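Local coordinates for cellulose biosynthesis protein BcsG (Salmonella enterica subsp. enterica serovar Typhimurium str. LT2, PDB 5OJH) that is required for cellulose biosynthesis, this chain being the zinc-containing C-terminal part of a longer membrane protein, at residues P285-T290 and V362-G367; R44-P49 and R111-Q116; T142-M147 and E169-S174. One frame throughout, in Å; residues are numbered along the deposited sequence. Where two conformers were deposited one is given.

From the N terminus, contact 2 comes first: it closes the 61-residue loop between 44-49 and 111-116, which holds strands 60-66 and 90-96 of the large mixed sheet, and joins the exits of helices 27-42 and 102-110. Contact 3 closes a much shorter excursion, in which the chain leaves edge strand 142-147, forms helix 156-162 and returns at 169-174 along that edge. Contact 1 spans 71 residues and ties the short helix 287-290 and the residues before it to the small C-terminal antiparallel sheet. The three follow in series, without nesting or crossing. Contacts 1 and 3 flank the chain's centre on opposite sides, their own centres about 34 Å apart.

Contact 1 of 3, residues P285-T290 and V362-G367; sequences PSPSIT and VIQYQG
V362 lays its whole side chain against the segment leading into helix 287-290, its CB 3.4 Å from P285 O. The two methyl groups divide the work. The V362 and P285 side chains slide past each other in opposite directions, with V362 CG2 3.9 Å from P285 CD, while V362 CG1, placed anti to the backbone N (chi1 172°), reaches on to P287 CD at 4.0 Å. A second finger comes from Q364: its chain bends sharply at chi2 (-88°), which brings the amide to the next proline, with Q364 NE2 only 3.2 Å from P287 CG. No hydrogen bond crosses between the segments; the join is made by shape, proline rings against a branched aliphatic group and an amide. What shapes the proline side is a helix start. S286 is the N-cap, and its OG accepts from I289 N at 3.2 Å, which caps the start of the short helix 287-290. The P285 side chain is about 12 Å from the zinc ion. Strand 355-357 touches P285, and strand 368-373 backs V362 and P287 through V371 and P369; helix 27-42 packs separately on I363 and Y365.

Contact 2 of 3, residues R44-P49 and R111-Q116; sequences RKTTFP and RASCGQ
S113 touches both T46 and F48 at an isolated antiparallel beta bridge, in which K45 and C114 form a non-hydrogen-bonded pair. On the 111-116 side the backbone arrives through a type I turn, R111 to C114, at the end of helix 102-110. Followed outward, S113 CB first meets T46 OG1 at 3.7 Å, in the T46 conformer given. Its OG, lying beside its own backbone N (chi1 -61°), then comes to the edge of the F48 ring, near the ring plane and 3.6 Å from CE1. The polar need of that hydroxyl is met by S322 of helix 318-328, which also hydrogen-bonds T46 OG1, so one serine serves both segments.

The backbones are held by two bonds flanking the K45-C114 pair. T46 N donates to S113 O at 2.9 Å, and G115 N donates to R44 O, also at 2.9 Å. Each of these carbonyls receives a CA-H...O contact as well: K45 CA lies 3.3 Å from S113 O, and C114 CA sits equally close to R44 O. The charged ends turn to other partners, R44 to E41 and K45 to E129, and leave their aliphatic roots at the bridge. There K45 CB rests against C114 SG at 4.0 Å.

Contact 3 of 3, residues T142-M147 and E169-S174; sequences TQHLMM and ELMNQS
M171 and L145 make the main backbone link, M171 N donating to L145 O at 2.9 Å. A side chain adds a second hydrogen bond: Q173, extended beyond CG (chi2 176°), carries its amide to the strand's end, where NE2 lies 2.9 Å from M147 O. The carbonyl oxygen is close to the plane of the Q173 amide, yet the nitrogen stands well above the carbonyl plane. The same NE2 also hydrogen-bonds H149 O, which pins the rotation of the amide.

Water supplies a further link. One molecule accepts from M147 N at 3.0 Å and donates to M171 O at 2.9 Å, bridging two backbone groups that do not bond directly. Another accepts from L145 N near E169 O, but its approach to that oxygen is improbably short and the second leg is doubtful.

The apolar contacts fall into two groups. The L170 side chain crosses that of M147 at about a right angle, its CD1 3.7 Å from M147 CG and 4.2 Å from L145 CG. M171, whose CB and CG pass close to L145 O, runs alongside M146 and points the same way, with M171 SD 3.8 Å from M146 SD in the conformers given. M171 SD also makes an oblique sulfur-aromatic contact with H144, again in the conformers given, 4.6 Å from the ring centroid.

Strand 142-147 is one of the two outermost strands of the mixed sheet: H144 and M146 pair by backbone with strand 210-216, while L145 and M147 turn their C=O groups to 169-174 directly and their N-H groups to water. The chemistry suggests that a loop can meet part of the edge's hydrogen bonding with one direct backbone bond, a water and a glutamine amide, and cover one side of M146 and M147.

Contact 1 of 3, residues P285-T290 and V362-G367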
ATOM      1  N   PRO A 285     -10.706   1.699 -12.686  1.00  6.21           N
ATOM      2  CA  PRO A 285     -10.269   1.795 -11.290  1.00  6.33           C
ATOM      3  C   PRO A 285     -11.104   2.833 -10.545  1.00  6.37           C
ATOM      4  O   PRO A 285     -10.672   3.971 -10.312  1.00  6.66           O
ATOM      5  CB  PRO A 285      -8.797   2.169 -11.439  1.00  6.13           C
ATOM      6  CG  PRO A 285      -8.773   3.019 -12.705  1.00  6.12           C
ATOM      7  CD  PRO A 285      -9.752   2.358 -13.619  1.00  6.31           C
ATOM      8  N   SER A 286     -12.333   2.442 -10.219  1.00  6.51           N
ATOM      9  CA  SER A 286     -13.288   3.330  -9.546  1.00  6.72           C
ATOM     10  C   SER A 286     -12.862   3.664  -8.104  1.00  7.03           C
ATOM     11  O   SER A 286     -12.054   2.941  -7.506  1.00  6.70           O
ATOM     12  CB  SER A 286     -14.655   2.634  -9.462  1.00  7.11           C
ATOM     13  OG  SER A 286     -14.537   1.495  -8.609  1.00  7.71           O
ATOM     14  N   PRO A 287     -13.443   4.725  -7.528  1.00  7.09           N
ATOM     15  CA  PRO A 287     -13.131   5.081  -6.138  1.00  7.54           C
ATOM     16  C   PRO A 287     -13.420   3.929  -5.196  1.00  7.13           C
ATOM     17  O   PRO A 287     -12.650   3.700  -4.237  1.00  8.24           O
ATOM     18  CB  PRO A 287     -14.065   6.272  -5.871  1.00  7.51           C
ATOM     19  CG  PRO A 287     -14.142   6.939  -7.227  1.00  7.57           C
ATOM     20  CD  PRO A 287     -14.234   5.781  -8.201  1.00  7.88           C
ATOM     21  N   SER A 288     -14.486   3.197  -5.443  1.00  7.37           N
ATOM     22  CA  SER A 288     -14.860   2.080  -4.563  1.00  7.66           C
ATOM     23  C   SER A 288     -13.777   1.001  -4.593  1.00  7.24           C
ATOM     24  O   SER A 288     -13.492   0.343  -3.579  1.00  7.15           O
ATOM     25  CB  SER A 288     -16.179   1.525  -5.078  1.00  9.14           C
ATOM     26  OG  SER A 288     -16.586   0.415  -4.313  1.00 11.19           O
ATOM     27  N   ILE A 289     -13.220   0.768  -5.774  1.00  6.50           N
ATOM     28  CA  ILE A 289     -12.138  -0.255  -5.922  1.00  6.24           C
ATOM     29  C   ILE A 289     -10.798   0.232  -5.357  1.00  6.19           C
ATOM     30  O   ILE A 289     -10.038  -0.553  -4.821  1.00  6.22           O
ATOM     31  CB  ILE A 289     -12.004  -0.687  -7.402  1.00  6.23           C
ATOM     32  CG1 ILE A 289     -13.285  -1.451  -7.775  1.00  6.59           C
ATOM     33  CG2 ILE A 289     -10.788  -1.593  -7.601  1.00  6.19           C
ATOM     34  CD1 ILE A 289     -13.537  -1.633  -9.280  1.00  6.74           C
ATOM     35  N   THR A 290     -10.522   1.527  -5.428  1.00  5.84           N
ATOM     36  CA  THR A 290      -9.145   1.985  -5.129  1.00  5.65           C
ATOM     37  C   THR A 290      -8.985   2.619  -3.741  1.00  5.76           C
ATOM     38  O   THR A 290      -7.865   2.867  -3.327  1.00  6.08           O
ATOM     39  CB  THR A 290      -8.645   2.989  -6.195  1.00  5.56           C
ATOM     40  OG1 THR A 290      -9.491   4.156  -6.162  1.00  5.75           O
ATOM     41  CG2 THR A 290      -8.675   2.317  -7.568  1.00  5.50           C
ATOM     42  N   VAL A 362      -9.113   7.554 -13.731  1.00  6.79           N
ATOM     43  CA  VAL A 362     -10.236   8.015 -12.913  1.00  7.01           C
ATOM     44  C   VAL A 362      -9.716   9.075 -11.963  1.00  7.10           C
ATOM     45  O   VAL A 362      -8.642   8.899 -11.368  1.00  6.96           O
ATOM     46  CB  VAL A 362     -10.846   6.813 -12.117  1.00  6.99           C
ATOM     47  CG1 VAL A 362     -11.880   7.288 -11.112  1.00  7.31           C
ATOM     48  CG2 VAL A 362     -11.489   5.820 -13.092  1.00  7.25           C
ATOM     49  N   ILE A 363     -10.477  10.177 -11.875  1.00  7.12           N
ATOM     50  CA  ILE A 363     -10.182  11.284 -10.933  1.00  7.89           C
ATOM     51  C   ILE A 363     -11.432  11.691 -10.167  1.00  8.18           C
ATOM     52  O   ILE A 363     -12.562  11.351 -10.547  1.00  8.03           O
ATOM     53  CB  ILE A 363      -9.561  12.528 -11.640  1.00  8.16           C
ATOM     54  CG1 ILE A 363     -10.597  13.241 -12.521  1.00  8.36           C
ATOM     55  CG2 ILE A 363      -8.310  12.124 -12.456  1.00  8.55           C
ATOM     56  CD1 ILE A 363     -10.058  14.524 -13.186  1.00  9.58           C
ATOM     57  N   GLN A 364     -11.232  12.410  -9.075  1.00  9.19           N
ATOM     58  CA  GLN A 364     -12.323  13.136  -8.406  1.00 10.74           C
ATOM     59  C   GLN A 364     -12.122  14.605  -8.710  1.00 10.91           C
ATOM     60  O   GLN A 364     -11.017  15.118  -8.559  1.00 11.24           O
ATOM     61  CB  GLN A 364     -12.315  12.928  -6.907  1.00 12.34           C
ATOM     62  CG  GLN A 364     -12.532  11.495  -6.466  1.00 15.14           C
ATOM     63  CD  GLN A 364     -14.003  11.159  -6.305  1.00 18.36           C
ATOM     64  OE1 GLN A 364     -14.885  12.000  -6.475  1.00 21.49           O
ATOM     65  NE2 GLN A 364     -14.273   9.922  -5.961  1.00 20.79           N
ATOM     66  N   TYR A 365     -13.182  15.256  -9.164  1.00 11.03           N
ATOM     67  CA  TYR A 365     -13.085  16.660  -9.525  1.00 11.70           C
ATOM     68  C   TYR A 365     -14.315  17.342  -8.960  1.00 12.54           C
ATOM     69  O   TYR A 365     -15.449  16.971  -9.298  1.00 11.91           O
ATOM     70  CB  TYR A 365     -13.019  16.832 -11.052  1.00 11.53           C
ATOM     71  CG  TYR A 365     -12.606  18.245 -11.437  1.00 11.70           C
ATOM     72  CD1 TYR A 365     -13.557  19.278 -11.453  1.00 12.46           C
ATOM     73  CD2 TYR A 365     -11.275  18.548 -11.732  1.00 12.34           C
ATOM     74  CE1 TYR A 365     -13.198  20.587 -11.793  1.00 12.69           C
ATOM     75  CE2 TYR A 365     -10.899  19.864 -12.047  1.00 12.30           C
ATOM     76  CZ  TYR A 365     -11.865  20.859 -12.082  1.00 13.27           C
ATOM     77  OH  TYR A 365     -11.439  22.149 -12.410  1.00 14.76           O
ATOM     78  N   GLN A 366     -14.067  18.330  -8.095  1.00 13.98           N
ATOM     79  CA  GLN A 366     -15.112  19.024  -7.337  1.00 15.61           C
ATOM     80  C   GLN A 366     -16.047  18.005  -6.690  1.00 16.05           C
ATOM     81  O   GLN A 366     -17.281  18.142  -6.721  1.00 18.26           O
ATOM     82  CB  GLN A 366     -15.837  20.033  -8.243  1.00 16.50           C
ATOM     83  CG  GLN A 366     -14.922  21.176  -8.646  1.00 17.83           C
ATOM     84  CD  GLN A 366     -15.580  22.189  -9.564  1.00 18.61           C
ATOM     85  OE1 GLN A 366     -16.723  22.031  -9.958  1.00 22.08           O
ATOM     86  NE2 GLN A 366     -14.849  23.228  -9.909  1.00 20.44           N
ATOM     87  N   GLY A 367     -15.412  16.984  -6.120  1.00 16.33           N
ATOM     88  CA  GLY A 367     -16.056  15.956  -5.317  1.00 18.16           C
ATOM     89  C   GLY A 367     -16.867  14.915  -6.065  1.00 17.55           C
ATOM     90  O   GLY A 367     -17.626  14.172  -5.440  1.00 21.46           O
TER

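Contact 2 of 3, residues R44-P49 and R111-Q116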
ATOM      1  N   ARG A  44       8.043  15.470  -6.656  1.00 10.42           N
ATOM      2  CA  ARG A  44       7.929  15.059  -5.248  1.00 10.10           C
ATOM      3  C   ARG A  44       8.784  13.858  -4.970  1.00 10.58           C
ATOM      4  O   ARG A  44       8.851  12.917  -5.772  1.00  9.74           O
ATOM      5  CB  ARG A  44       6.473  14.685  -4.893  1.00  8.70           C
ATOM      6  CG  ARG A  44       5.483  15.790  -5.185  1.00  8.65           C
ATOM      7  CD  ARG A  44       4.057  15.388  -4.835  1.00  8.14           C
ATOM      8  NE  ARG A  44       3.790  15.517  -3.394  1.00  8.20           N
ATOM      9  CZ  ARG A  44       2.611  15.235  -2.836  1.00  8.02           C
ATOM     10  NH1 ARG A  44       1.600  14.769  -3.548  1.00  8.12           N
ATOM     11  NH2 ARG A  44       2.427  15.444  -1.548  1.00  8.40           N
ATOM     12  N   LYS A  45       9.464  13.900  -3.826  1.00 10.91           N
ATOM     13  CA  LYS A  45      10.237  12.745  -3.387  1.00 12.62           C
ATOM     14  C   LYS A  45      10.385  12.795  -1.888  1.00 12.34           C
ATOM     15  O   LYS A  45      10.333  13.878  -1.288  1.00 13.20           O
ATOM     16  CB  LYS A  45      11.592  12.660  -4.096  1.00 16.63           C
ATOM     17  CG  LYS A  45      12.666  13.631  -3.672  1.00 20.36           C
ATOM     18  CD  LYS A  45      14.017  13.190  -4.235  1.00 25.44           C
ATOM     19  CE  LYS A  45      15.118  14.089  -3.693  1.00 28.42           C
ATOM     20  NZ  LYS A  45      16.474  13.549  -3.984  1.00 30.70           N
ATOM     21  N   THR A  46      10.532  11.623  -1.285  1.00 11.32           N
ATOM     22  CA  THR A  46      10.869  11.608   0.127  0.50 11.63           C
ATOM     23  C   THR A  46      12.391  11.427   0.161  1.00 12.76           C
ATOM     24  O   THR A  46      12.938  10.433  -0.339  1.00 16.57           O
ATOM     25  CB  THR A  46      10.045  10.556   0.928  0.50 10.79           C
ATOM     26  OG1 THR A  46      10.146   9.291   0.289  0.50  9.94           O
ATOM     27  CG2 THR A  46       8.560  10.926   1.005  0.50  9.93           C
ATOM     28  N   THR A  47      13.069  12.396   0.771  1.00 13.38           N
ATOM     29  CA  THR A  47      14.539  12.334   0.779  1.00 14.89           C
ATOM     30  C   THR A  47      15.044  11.450   1.939  1.00 13.36           C
ATOM     31  O   THR A  47      14.736  11.719   3.082  1.00 13.38           O
ATOM     32  CB  THR A  47      15.160  13.739   0.859  1.00 18.36           C
ATOM     33  OG1 THR A  47      14.776  14.473  -0.322  1.00 22.06           O
ATOM     34  CG2 THR A  47      16.687  13.679   0.889  1.00 19.71           C
ATOM     35  N   PHE A  48      15.776  10.398   1.594  1.00 13.42           N
ATOM     36  CA  PHE A  48      16.457   9.545   2.597  1.00 13.78           C
ATOM     37  C   PHE A  48      17.803  10.132   2.967  1.00 16.73           C
ATOM     38  O   PHE A  48      18.431  10.786   2.116  1.00 17.00           O
ATOM     39  CB  PHE A  48      16.620   8.115   2.079  1.00 13.56           C
ATOM     40  CG  PHE A  48      15.359   7.309   2.201  1.00 13.09           C
ATOM     41  CD1 PHE A  48      14.324   7.441   1.258  1.00 12.95           C
ATOM     42  CD2 PHE A  48      15.193   6.426   3.281  1.00 12.69           C
ATOM     43  CE1 PHE A  48      13.150   6.715   1.402  1.00 12.95           C
ATOM     44  CE2 PHE A  48      14.010   5.701   3.433  1.00 13.13           C
ATOM     45  CZ  PHE A  48      12.970   5.848   2.484  1.00 13.35           C
ATOM     46  N   PRO A  49      18.237   9.926   4.233  1.00 16.34           N
ATOM     47  CA  PRO A  49      19.585  10.382   4.595  1.00 19.31           C
ATOM     48  C   PRO A  49      20.656   9.672   3.776  1.00 19.66           C
ATOM     49  O   PRO A  49      20.452   8.567   3.247  1.00 17.90           O
ATOM     50  CB  PRO A  49      19.709  10.004   6.081  1.00 17.10           C
ATOM     51  CG  PRO A  49      18.743   8.862   6.263  1.00 17.76           C
ATOM     52  CD  PRO A  49      17.602   9.163   5.324  1.00 16.43           C
ATOM     53  N   ARG A 111       7.702   1.812  -5.917  1.00  7.60           N
ATOM     54  CA  ARG A 111       8.205   3.143  -6.313  1.00  7.98           C
ATOM     55  C   ARG A 111       7.668   4.271  -5.406  1.00  7.77           C
ATOM     56  O   ARG A 111       7.523   5.437  -5.799  1.00  7.57           O
ATOM     57  CB  ARG A 111       7.931   3.418  -7.805  1.00  8.63           C
ATOM     58  CG  ARG A 111       8.602   2.408  -8.759  1.00  9.64           C
ATOM     59  CD  ARG A 111       8.427   2.895 -10.194  1.00 10.43           C
ATOM     60  NE  ARG A 111       9.039   1.901 -11.084  1.00 10.93           N
ATOM     61  CZ  ARG A 111       9.195   2.059 -12.399  1.00 12.20           C
ATOM     62  NH1 ARG A 111       8.822   3.193 -13.005  1.00 13.04           N
ATOM     63  NH2 ARG A 111       9.792   1.085 -13.088  1.00 13.10           N
ATOM     64  N   ALA A 112       7.376   3.930  -4.138  1.00  7.33           N
ATOM     65  CA  ALA A 112       6.683   4.866  -3.236  1.00  7.34           C
ATOM     66  C   ALA A 112       7.468   6.140  -2.895  1.00  7.41           C
ATOM     67  O   ALA A 112       6.859   7.086  -2.387  1.00  7.73           O
ATOM     68  CB  ALA A 112       6.344   4.197  -1.900  1.00  7.69           C
ATOM     69  N   SER A 113       8.788   6.150  -3.152  1.00  7.48           N
ATOM     70  CA  SER A 113       9.597   7.259  -2.654  1.00  7.91           C
ATOM     71  C   SER A 113       9.620   8.482  -3.566  1.00  8.74           C
ATOM     72  O   SER A 113      10.233   9.486  -3.204  1.00  8.37           O
ATOM     73  CB  SER A 113      11.013   6.821  -2.302  1.00  7.43           C
ATOM     74  OG  SER A 113      10.986   5.832  -1.276  1.00  7.36           O
ATOM     75  N   CYS A 114       8.967   8.407  -4.731  1.00  8.87           N
ATOM     76  CA  CYS A 114       8.731   9.610  -5.509  1.00  9.26           C
ATOM     77  C   CYS A 114       7.230   9.742  -5.774  1.00  9.16           C
ATOM     78  O   CYS A 114       6.451   8.810  -5.539  1.00  9.58           O
ATOM     79  CB  CYS A 114       9.444   9.540  -6.845  1.00 10.21           C
ATOM     80  SG  CYS A 114      11.237   9.610  -6.717  1.00 12.47           S
ATOM     81  N   GLY A 115       6.821  10.900  -6.298  1.00  8.61           N
ATOM     82  CA  GLY A 115       5.411  11.117  -6.561  1.00  8.00           C
ATOM     83  C   GLY A 115       4.797  10.210  -7.602  1.00  7.29           C
ATOM     84  O   GLY A 115       5.481   9.386  -8.258  1.00  7.62           O
ATOM     85  N   GLN A 116       3.489  10.343  -7.724  1.00  6.56           N
ATOM     86  CA  GLN A 116       2.714   9.374  -8.492  1.00  6.59           C
ATOM     87  C   GLN A 116       2.939   9.557 -10.014  1.00  6.95           C
ATOM     88  O   GLN A 116       2.646  10.629 -10.532  1.00  6.92           O
ATOM     89  CB  GLN A 116       1.233   9.590  -8.166  1.00  6.27           C
ATOM     90  CG  GLN A 116       0.340   8.613  -8.944  1.00  6.31           C
ATOM     91  CD  GLN A 116      -1.091   8.577  -8.438  1.00  6.58           C
ATOM     92  OE1 GLN A 116      -1.328   8.673  -7.230  1.00  6.75           O
ATOM     93  NE2 GLN A 116      -2.051   8.379  -9.344  1.00  6.53           N
TER

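Contact 3 of 3, residues T142-M147 and E169-S174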
ATOM      1  N   THR A 142      18.743  -5.378   4.809  1.00 11.56           N
ATOM      2  CA  THR A 142      18.665  -6.550   3.957  1.00 12.43           C
ATOM      3  C   THR A 142      17.285  -6.643   3.322  1.00 12.76           C
ATOM      4  O   THR A 142      16.287  -6.493   4.016  1.00 13.39           O
ATOM      5  CB  THR A 142      18.950  -7.797   4.789  1.00 13.98           C
ATOM      6  OG1 THR A 142      20.299  -7.682   5.260  1.00 16.42           O
ATOM      7  CG2 THR A 142      18.934  -9.014   3.947  1.00 15.75           C
ATOM      8  N   GLN A 143      17.252  -6.855   2.014  1.00 12.67           N
ATOM      9  CA  GLN A 143      15.998  -6.913   1.242  1.00 12.57           C
ATOM     10  C   GLN A 143      15.464  -8.344   1.140  1.00 12.22           C
ATOM     11  O   GLN A 143      16.241  -9.304   0.921  1.00 13.90           O
ATOM     12  CB  GLN A 143      16.272  -6.322  -0.149  1.00 14.88           C
ATOM     13  CG  GLN A 143      15.049  -6.173  -1.046  1.00 18.69           C
ATOM     14  CD  GLN A 143      15.459  -5.597  -2.409  1.00 19.63           C
ATOM     15  OE1 GLN A 143      15.695  -6.350  -3.381  1.00 23.08           O
ATOM     16  NE2 GLN A 143      15.606  -4.282  -2.472  1.00 20.18           N
ATOM     17  N   HIS A 144      14.144  -8.514   1.338  1.00 10.96           N
ATOM     18  CA  HIS A 144      13.499  -9.838   1.259  0.50 10.41           C
ATOM     19  C   HIS A 144      12.223  -9.721   0.446  1.00 10.18           C
ATOM     20  O   HIS A 144      11.498  -8.735   0.576  1.00 10.27           O
ATOM     21  CB  HIS A 144      13.129 -10.428   2.639  0.50 10.41           C
ATOM     22  CG  HIS A 144      14.295 -10.815   3.503  0.50 10.63           C
ATOM     23  ND1 HIS A 144      15.181 -11.818   3.166  0.50 10.63           N
ATOM     24  CD2 HIS A 144      14.667 -10.387   4.734  0.50 10.51           C
ATOM     25  CE1 HIS A 144      16.065 -11.971   4.138  0.50 10.61           C
ATOM     26  NE2 HIS A 144      15.781 -11.105   5.098  0.50 10.76           N
ATOM     27  N   LEU A 145      11.971 -10.737  -0.360  1.00  9.69           N
ATOM     28  CA  LEU A 145      10.742 -10.848  -1.113  1.00  9.36           C
ATOM     29  C   LEU A 145      10.063 -12.146  -0.664  1.00  9.07           C
ATOM     30  O   LEU A 145      10.675 -13.216  -0.706  1.00 10.31           O
ATOM     31  CB  LEU A 145      11.096 -10.900  -2.603  1.00  9.82           C
ATOM     32  CG  LEU A 145       9.932 -11.228  -3.547  1.00 10.75           C
ATOM     33  CD1 LEU A 145       8.840 -10.154  -3.406  1.00 10.80           C
ATOM     34  CD2 LEU A 145      10.422 -11.224  -4.997  1.00 12.32           C
ATOM     35  N   MET A 146       8.817 -12.068  -0.195  0.70  8.85           N
ATOM     36  CA  MET A 146       8.064 -13.290   0.072  0.70  8.38           C
ATOM     37  C   MET A 146       6.663 -13.134  -0.410  0.70  8.32           C
ATOM     38  O   MET A 146       6.137 -12.019  -0.517  0.70  7.94           O
ATOM     39  CB  MET A 146       8.112 -13.754   1.544  0.70  9.09           C
ATOM     40  CG  MET A 146       7.550 -12.774   2.535  0.70  8.82           C
ATOM     41  SD  MET A 146       8.029 -13.275   4.222  0.70  9.30           S
ATOM     42  CE  MET A 146       6.839 -12.255   5.095  0.70  8.75           C
ATOM     43  N   MET A 147       6.067 -14.273  -0.722  1.00  7.98           N
ATOM     44  CA  MET A 147       4.680 -14.292  -1.214  0.70  8.02           C
ATOM     45  C   MET A 147       3.991 -15.519  -0.688  1.00  7.59           C
ATOM     46  O   MET A 147       4.664 -16.511  -0.316  1.00  8.90           O
ATOM     47  CB  MET A 147       4.603 -14.306  -2.748  0.70  8.38           C
ATOM     48  CG  MET A 147       5.364 -13.195  -3.432  0.70  8.93           C
ATOM     49  SD  MET A 147       5.028 -13.076  -5.189  0.70  9.76           S
ATOM     50  CE  MET A 147       6.073 -11.669  -5.569  0.70 10.39           C
ATOM     51  N   GLU A 169      15.609 -13.190  -4.462  1.00 19.65           N
ATOM     52  CA  GLU A 169      14.993 -14.497  -4.650  1.00 20.79           C
ATOM     53  C   GLU A 169      13.733 -14.569  -3.786  1.00 17.78           C
ATOM     54  O   GLU A 169      13.655 -13.957  -2.714  1.00 17.50           O
ATOM     55  CB  GLU A 169      15.961 -15.659  -4.337  1.00 24.90           C
ATOM     56  CG  GLU A 169      17.025 -15.904  -5.424  1.00 31.73           C
ATOM     57  CD  GLU A 169      16.457 -16.060  -6.848  1.00 35.32           C
ATOM     58  OE1 GLU A 169      15.947 -17.152  -7.187  1.00 39.49           O
ATOM     59  OE2 GLU A 169      16.522 -15.087  -7.645  1.00 38.92           O
ATOM     60  N   LEU A 170      12.741 -15.274  -4.293  1.00 16.16           N
ATOM     61  CA  LEU A 170      11.547 -15.516  -3.509  1.00 15.39           C
ATOM     62  C   LEU A 170      11.904 -16.360  -2.304  1.00 15.41           C
ATOM     63  O   LEU A 170      12.562 -17.409  -2.452  1.00 15.69           O
ATOM     64  CB  LEU A 170      10.522 -16.208  -4.399  1.00 15.93           C
ATOM     65  CG  LEU A 170       9.133 -16.497  -3.900  1.00 15.70           C
ATOM     66  CD1 LEU A 170       8.428 -15.188  -3.514  1.00 14.41           C
ATOM     67  CD2 LEU A 170       8.378 -17.195  -5.029  1.00 15.81           C
ATOM     68  N   MET A 171      11.481 -15.940  -1.099  1.00 14.11           N
ATOM     69  CA  MET A 171      11.804 -16.708   0.111  0.60 14.48           C
ATOM     70  C   MET A 171      11.243 -18.105  -0.008  1.00 14.10           C
ATOM     71  O   MET A 171      10.169 -18.307  -0.581  1.00 13.24           O
ATOM     72  CB  MET A 171      11.287 -16.025   1.373  0.60 15.88           C
ATOM     73  CG  MET A 171      12.162 -14.864   1.800  0.60 17.99           C
ATOM     74  SD  MET A 171      11.625 -14.024   3.288  0.60 20.18           S
ATOM     75  CE  MET A 171      11.575 -15.369   4.476  0.60 19.61           C
ATOM     76  N   ASN A 172      11.989 -19.075   0.533  1.00 14.38           N
ATOM     77  CA  ASN A 172      11.599 -20.477   0.472  1.00 15.31           C
ATOM     78  C   ASN A 172      10.139 -20.735   0.881  1.00 13.86           C
ATOM     79  O   ASN A 172       9.719 -20.332   1.985  1.00 13.73           O
ATOM     80  CB  ASN A 172      12.530 -21.276   1.379  1.00 16.91           C
ATOM     81  CG  ASN A 172      12.218 -22.762   1.381  1.00 17.25           C
ATOM     82  OD1 ASN A 172      11.887 -23.348   0.358  1.00 19.47           O
ATOM     83  ND2 ASN A 172      12.329 -23.371   2.555  1.00 22.06           N
ATOM     84  N   GLN A 173       9.427 -21.460   0.018  1.00 13.45           N
ATOM     85  CA  GLN A 173       8.042 -21.856   0.236  1.00 13.84           C
ATOM     86  C   GLN A 173       7.864 -23.352   0.473  1.00 14.80           C
ATOM     87  O   GLN A 173       6.737 -23.818   0.681  1.00 15.04           O
ATOM     88  CB  GLN A 173       7.209 -21.434  -0.969  1.00 13.60           C
ATOM     89  CG  GLN A 173       7.146 -19.914  -1.127  1.00 13.14           C
ATOM     90  CD  GLN A 173       6.400 -19.476  -2.368  1.00 13.98           C
ATOM     91  OE1 GLN A 173       6.438 -20.141  -3.405  1.00 14.65           O
ATOM     92  NE2 GLN A 173       5.733 -18.321  -2.285  1.00 13.02           N
ATOM     93  N   SER A 174       8.966 -24.102   0.418  1.00 15.87           N
ATOM     94  CA  SER A 174       8.909 -25.573   0.667  1.00 16.28           C
ATOM     95  C   SER A 174       8.340 -25.855   2.046  1.00 15.78           C
ATOM     96  O   SER A 174       8.687 -25.185   3.007  1.00 16.26           O
ATOM     97  CB  SER A 174      10.315 -26.200   0.585  1.00 18.21           C
ATOM     98  OG  SER A 174      10.893 -26.002  -0.685  1.00 24.76           O
TER
HETATM   99  O   HOH W   1      14.286 -12.598  -0.655  1.00 17.14           O
HETATM  100  O   HOH W   2       7.874 -16.584  -0.190  1.00 10.57           O